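Beta-L-arabinobiosidase (Bacteroides thetaiotaomicron, PDB 5MQR) probably hydrolyses glycosidic bonds of plant pectin as a multidomain beta-L-arabinobiosidase, and may have sialidase-like activity. Local coordinates at residues A[146-151]-A[170-175]. Sequence-based numbering, arbitrary orientation.
With EDO (1,2-ethanediol), chain H.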
# COMPACT_ATOMS: atom_id res chain seq x y z
N ILE A 146 9.06 52.74 9.72
CA ILE A 146 9.42 51.67 8.82
C ILE A 146 8.14 50.88 8.46
O ILE A 146 7.28 50.65 9.32
CB ILE A 146 10.47 50.75 9.49
CG1 ILE A 146 11.78 51.52 9.78
CG2 ILE A 146 10.70 49.47 8.69
CD1 ILE A 146 12.48 52.13 8.57
N ALA A 147 8.03 50.47 7.21
CA ALA A 147 6.86 49.71 6.74
C ALA A 147 6.83 48.30 7.30
O ALA A 147 7.83 47.80 7.81
CB ALA A 147 6.85 49.66 5.22
N ILE A 148 5.67 47.67 7.16
CA ILE A 148 5.46 46.28 7.50
C ILE A 148 5.36 45.51 6.19
O ILE A 148 4.64 45.92 5.29
CB ILE A 148 4.18 46.06 8.33
CG1 ILE A 148 4.22 46.88 9.64
CG2 ILE A 148 3.94 44.58 8.63
CD1 ILE A 148 5.35 46.54 10.60
N MSE A 149 6.05 44.38 6.12
CA MSE A 149 6.01 43.49 4.97
C MSE A 149 4.96 42.46 5.21
O MSE A 149 4.73 42.04 6.35
CB MSE A 149 7.37 42.83 4.63
CG MSE A 149 8.39 43.91 4.27
SE MSE A 149 9.82 43.26 3.09
CE MSE A 149 8.76 43.24 1.41
N HIS A 150 4.30 42.06 4.13
CA HIS A 150 3.27 41.05 4.14
C HIS A 150 3.02 40.58 2.72
O HIS A 150 2.68 41.41 1.87
CB HIS A 150 1.97 41.59 4.72
CG HIS A 150 0.95 40.52 4.96
ND1 HIS A 150 -0.00 40.18 4.03
CD2 HIS A 150 0.80 39.66 5.99
CE1 HIS A 150 -0.73 39.18 4.50
NE2 HIS A 150 -0.27 38.86 5.69
N GLN A 151 3.20 39.29 2.48
CA GLN A 151 3.05 38.63 1.17
C GLN A 151 2.29 37.35 1.36
O GLN A 151 2.62 36.62 2.29
CB GLN A 151 4.39 38.05 0.66
CG GLN A 151 5.42 38.99 0.27
CD GLN A 151 6.28 39.46 1.40
OE1 GLN A 151 6.19 40.61 1.77
NE2 GLN A 151 7.13 38.60 1.94
N GLY A 170 3.26 47.24 3.43
CA GLY A 170 2.08 47.92 4.00
C GLY A 170 2.49 48.86 5.13
O GLY A 170 3.67 48.97 5.44
N VAL A 171 1.52 49.54 5.73
CA VAL A 171 1.79 50.52 6.80
C VAL A 171 1.00 50.20 8.05
O VAL A 171 -0.22 50.10 8.00
CB VAL A 171 1.46 51.96 6.38
CG1 VAL A 171 1.82 52.96 7.50
CG2 VAL A 171 2.19 52.34 5.09
N ALA A 172 1.70 50.02 9.17
CA ALA A 172 1.08 49.96 10.50
C ALA A 172 1.51 51.19 11.27
O ALA A 172 2.71 51.39 11.52
CB ALA A 172 1.52 48.71 11.23
N LEU A 173 0.54 52.04 11.59
CA LEU A 173 0.79 53.27 12.35
C LEU A 173 0.90 52.98 13.84
O LEU A 173 1.51 53.74 14.57
CB LEU A 173 -0.31 54.31 12.07
CG LEU A 173 -0.26 54.97 10.69
CD1 LEU A 173 -1.54 55.73 10.39
CD2 LEU A 173 0.93 55.90 10.58
N ASP A 174 0.28 51.89 14.29
CA ASP A 174 0.45 51.40 15.65
C ASP A 174 0.27 49.88 15.69
O ASP A 174 0.05 49.29 14.64
CB ASP A 174 -0.50 52.15 16.61
CG ASP A 174 -1.95 52.10 16.17
OD1 ASP A 174 -2.50 50.98 16.00
OD2 ASP A 174 -2.54 53.21 16.00
N LYS A 175 0.42 49.29 16.89
CA LYS A 175 0.27 47.84 17.18
C LYS A 175 -0.93 47.19 16.54
O LYS A 175 -0.88 46.03 16.15
CB LYS A 175 0.05 47.58 18.70
CG LYS A 175 1.15 47.90 19.71
CD LYS A 175 0.67 47.57 21.14
CE LYS A 175 1.82 47.56 22.16
NZ LYS A 175 2.73 46.37 22.03
C1 EDO H . -2.67 38.28 8.13
O1 EDO H . -1.43 37.54 8.19
C2 EDO H . -3.84 37.52 8.77
O2 EDO H . -5.10 37.77 8.14
O HOH W 1 4.56 50.61 9.54
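Ile-148 and Gly-170 face each other as an antiparallel hydrogen-bonded pair, each giving its N-H to the other's carbonyl. Gly-170 N reaches Ile-148 O at 2.7 Å, almost in line with the C=O bond (170° at the oxygen). The return bond, from Ile-148 N to Gly-170 O at 2.9 Å, approaches its acceptor off that line, with the donor 40° above the carbonyl plane. Two residues further along, where both chains have left regular strand, a water bridges them: it donates to Ile-146 O at 2.7 Å and accepts from Ala-172 N at 2.9 Å, extending the ladder where direct pairing stops.

Apolar contact is slight. The CG1 branch of Ile-148, held beside its backbone N (chi1 -58°) and anti to the carbonyl carbon, meets the methyl of Ala-172 at 3.6 Å between CG1 and CB. Asp-94 of strand 86-94 also touches the Ile-148 side chain. The Ala-147 methyl lies against a carbonyl oxygen, its CB 3.3 Å from Gly-170 O.

His-150, two residues past Ile-148, turns its ring away from 170-175. His-150 NE2 donates to O1 of an ethanediol, probably from the crystallisation liquor, at 3.1 Å and near the ring plane, while ND1 is hydrogen-bonded to OE2 of Glu-248. A leucine here would probably leave the Glu-248 carboxylate without this partner and the diol without its donor.

The pairing closes the open end of the hairpin formed by strands 148-157 and 163-170, the first two of a four-stranded antiparallel sheet, consistent with a blade of the N-terminal beta propeller.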